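PDB 3X44: O-ureido-L-serine synthase from Streptomyces lavendulae, which makes O-ureido-L-serine from O-acetyl-L-serine and hydroxyurea with pyridoxal 5'-phosphate, a step in D-cycloserine biosynthesis, and also forms L-cysteine from sulfide. Local coordinates for residues His171-Phe176 / Arg197-Glu202. The protein carries 1 engineered substitution. Numbering follows the deposited sequence.
Sequences HFVTGF and RVVALE. With PUS ((E)-O-(carbamoylamino)-N-({3-hydroxy-2-methyl-5-[(phosphonooxy)methyl]pyridin-4-yl}methylidene)-L-serine), chain C.
Phe172 and Thr174 join their strand to 197-202 in parallel register: Phe172 bonds through N to Arg197 O and through O to Val199 N, and Thr174 likewise to Val199 O and Leu201 N. Thr174 N to Val199 O spans 3.0 Å, whereas the last bond, Leu201 N to Thr174 O, is 3.1 Å and less straight (157° at the hydrogen). Beyond it the strands part, and a water takes over, accepting from Phe176 N (2.8 Å) and donating to Leu201 O.

The dense part is buried and largely apolar. Val173 CG1 meets Leu201 CD2 at 4.1 Å, the two side chains crossing nearly at right angles. Phe176 CG sits between its backbone N and carbonyl carbon (chi1 67°), which swings the ring over to strand 197-202; Ala200 CB lies at the ring edge, near its plane, and CZ is 3.5 Å from Glu202 OE1. This carboxylate, the polar exception, is inclined 26° to the ring and held by the amides of Leu209 and Ala210.

The opposite end is looser: His171 ND1, covered by Arg197 CB at 3.7 Å, has no hydrogen-bond partner in the model, while the solvent-exposed arginine turns its guanidinium away to a salt bridge with Asp238.

The pair belongs to a beta-alpha-beta unit whose first strand runs into the phosphate-binding turn and helix 180-192: Phe176 CA comes 3.4 Å from phosphate oxygen O3P of PUS. Helix 180-192 covers Phe172, Val198 and Ala200, helix 264-278 covers Val173, Val199 and Leu201, and strand 285-290 flanks 171-174.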
loop_
_atom_site.group_PDB
_atom_site.type_symbol
_atom_site.label_atom_id
_atom_site.label_comp_id
_atom_site.label_asym_id
_atom_site.label_seq_id
_atom_site.Cartn_x
_atom_site.Cartn_y
_atom_site.Cartn_z
ATOM N N HIS A 171 -7.295 13.236 -20.785
ATOM C CA HIS A 171 -8.244 14.177 -20.186
ATOM C C HIS A 171 -8.500 13.897 -18.715
ATOM O O HIS A 171 -8.582 12.741 -18.305
ATOM C CB HIS A 171 -9.596 14.121 -20.893
ATOM C CG HIS A 171 -9.505 14.050 -22.381
ATOM N ND1 HIS A 171 -9.659 15.158 -23.187
ATOM C CD2 HIS A 171 -9.296 13.003 -23.213
ATOM C CE1 HIS A 171 -9.546 14.794 -24.453
ATOM N NE2 HIS A 171 -9.325 13.492 -24.495
ATOM N N PHE A 172 -8.624 14.968 -17.937
ATOM C CA PHE A 172 -8.927 14.883 -16.512
ATOM C C PHE A 172 -10.292 15.562 -16.368
ATOM O O PHE A 172 -10.448 16.737 -16.701
ATOM C CB PHE A 172 -7.883 15.634 -15.683
ATOM C CG PHE A 172 -8.232 15.737 -14.225
ATOM C CD1 PHE A 172 -8.296 14.595 -13.430
ATOM C CD2 PHE A 172 -8.514 16.969 -13.651
ATOM C CE1 PHE A 172 -8.639 14.677 -12.084
ATOM C CE2 PHE A 172 -8.859 17.064 -12.306
ATOM C CZ PHE A 172 -8.921 15.914 -11.520
ATOM N N VAL A 173 -11.283 14.836 -15.865
ATOM C CA VAL A 173 -12.621 15.405 -15.750
ATOM C C VAL A 173 -13.138 15.601 -14.338
ATOM O O VAL A 173 -13.102 14.690 -13.518
ATOM C CB VAL A 173 -13.638 14.541 -16.511
ATOM C CG1 VAL A 173 -14.974 15.247 -16.568
ATOM C CG2 VAL A 173 -13.116 14.241 -17.913
ATOM N N THR A 174 -13.645 16.794 -14.066
ATOM C CA THR A 174 -14.179 17.084 -12.747
ATOM C C THR A 174 -15.194 18.217 -12.762
ATOM O O THR A 174 -15.188 19.071 -13.651
ATOM C CB THR A 174 -13.053 17.488 -11.764
ATOM O OG1 THR A 174 -13.627 17.840 -10.495
ATOM C CG2 THR A 174 -12.284 18.686 -12.309
ATOM N N GLY A 175 -16.078 18.205 -11.775
ATOM C CA GLY A 175 -17.041 19.281 -11.648
ATOM C C GLY A 175 -16.441 20.139 -10.548
ATOM O O GLY A 175 -15.261 19.971 -10.214
ATOM N N PHE A 176 -17.213 21.054 -9.979
ATOM C CA PHE A 176 -16.679 21.866 -8.902
ATOM C C PHE A 176 -17.713 22.534 -8.021
ATOM O O PHE A 176 -18.805 22.884 -8.464
ATOM C CB PHE A 176 -15.709 22.919 -9.456
ATOM C CG PHE A 176 -16.357 23.975 -10.301
ATOM C CD1 PHE A 176 -17.024 25.044 -9.711
ATOM C CD2 PHE A 176 -16.258 23.930 -11.691
ATOM C CE1 PHE A 176 -17.580 26.057 -10.489
ATOM C CE2 PHE A 176 -16.811 24.941 -12.486
ATOM C CZ PHE A 176 -17.472 26.007 -11.882
ATOM N N ARG A 197 -5.721 17.451 -20.974
ATOM C CA ARG A 197 -6.791 18.436 -21.080
ATOM C C ARG A 197 -7.604 18.435 -19.797
ATOM O O ARG A 197 -8.153 17.406 -19.399
ATOM C CB ARG A 197 -7.709 18.123 -22.273
ATOM C CG ARG A 197 -7.130 18.542 -23.625
ATOM C CD ARG A 197 -8.217 18.766 -24.673
ATOM N NE ARG A 197 -8.804 20.100 -24.583
ATOM C CZ ARG A 197 -8.293 21.188 -25.153
ATOM N NH1 ARG A 197 -7.176 21.104 -25.863
ATOM N NH2 ARG A 197 -8.898 22.362 -25.013
ATOM N N VAL A 198 -7.668 19.593 -19.149
ATOM C CA VAL A 198 -8.416 19.737 -17.912
ATOM C C VAL A 198 -9.836 20.174 -18.245
ATOM O O VAL A 198 -10.072 21.300 -18.684
ATOM C CB VAL A 198 -7.752 20.771 -16.967
ATOM C CG1 VAL A 198 -8.654 21.039 -15.771
ATOM C CG2 VAL A 198 -6.397 20.241 -16.491
ATOM N N VAL A 199 -10.779 19.262 -18.029
ATOM C CA VAL A 199 -12.185 19.503 -18.325
ATOM C C VAL A 199 -13.014 19.758 -17.074
ATOM O O VAL A 199 -13.156 18.876 -16.228
ATOM C CB VAL A 199 -12.789 18.284 -19.076
ATOM C CG1 VAL A 199 -14.241 18.541 -19.427
ATOM C CG2 VAL A 199 -11.969 17.997 -20.333
ATOM N N ALA A 200 -13.573 20.960 -16.969
ATOM C CA ALA A 200 -14.406 21.319 -15.818
ATOM C C ALA A 200 -15.844 21.510 -16.274
ATOM O O ALA A 200 -16.122 22.321 -17.155
ATOM C CB ALA A 200 -13.890 22.605 -15.159
ATOM N N LEU A 201 -16.761 20.756 -15.684
ATOM C CA LEU A 201 -18.156 20.877 -16.066
ATOM C C LEU A 201 -18.972 21.601 -15.007
ATOM O O LEU A 201 -18.572 21.683 -13.846
ATOM C CB LEU A 201 -18.756 19.489 -16.320
ATOM C CG LEU A 201 -18.711 18.508 -15.147
ATOM C CD1 LEU A 201 -20.012 18.583 -14.364
ATOM C CD2 LEU A 201 -18.486 17.098 -15.671
ATOM N N GLU A 202 -20.109 22.141 -15.429
ATOM C CA GLU A 202 -21.028 22.826 -14.539
ATOM C C GLU A 202 -22.403 22.255 -14.874
ATOM O O GLU A 202 -22.600 21.706 -15.961
ATOM C CB GLU A 202 -21.042 24.334 -14.808
ATOM C CG GLU A 202 -19.694 24.962 -15.069
ATOM C CD GLU A 202 -19.798 26.476 -15.181
ATOM O OE1 GLU A 202 -19.952 27.137 -14.131
ATOM O OE2 GLU A 202 -19.736 27.003 -16.315
HETATM N N PUS C . -18.793 19.752 -1.590
HETATM C CA PUS C . -18.543 20.930 -0.664
HETATM C CB PUS C . -18.879 22.295 -1.363
HETATM O OG PUS C . -20.315 22.314 -1.789
HETATM N ND PUS C . -20.857 23.652 -1.736
HETATM C CE PUS C . -21.394 24.201 -2.848
HETATM N NZ2 PUS C . -21.089 23.706 -4.062
HETATM O OZ1 PUS C . -22.138 25.125 -2.757
HETATM C C PUS C . -19.421 20.764 0.595
HETATM O O PUS C . -19.827 19.674 0.890
HETATM O OT PUS C . -19.695 21.721 1.279
HETATM C C2 PUS C . -19.649 16.412 -4.399
HETATM C C3 PUS C . -19.314 17.417 -3.373
HETATM C C4 PUS C . -18.406 18.514 -3.726
HETATM C C5 PUS C . -17.841 18.556 -5.081
HETATM C C6 PUS C . -18.227 17.502 -6.031
HETATM C C2A PUS C . -20.608 15.298 -4.086
HETATM C C4A PUS C . -18.175 19.672 -2.781
HETATM C C5A PUS C . -16.887 19.660 -5.510
HETATM N N1 PUS C . -19.099 16.501 -5.661
HETATM O O3 PUS C . -19.787 17.287 -2.119
HETATM O O1P PUS C . -15.341 21.529 -3.660
HETATM O O2P PUS C . -13.415 20.429 -4.474
HETATM O O3P PUS C . -14.878 21.526 -5.994
HETATM O O4P PUS C . -15.568 19.473 -4.895
HETATM P P PUS C . -14.803 20.747 -4.756
HETATM O O HOH W 1 -19.538 21.560 -11.465
#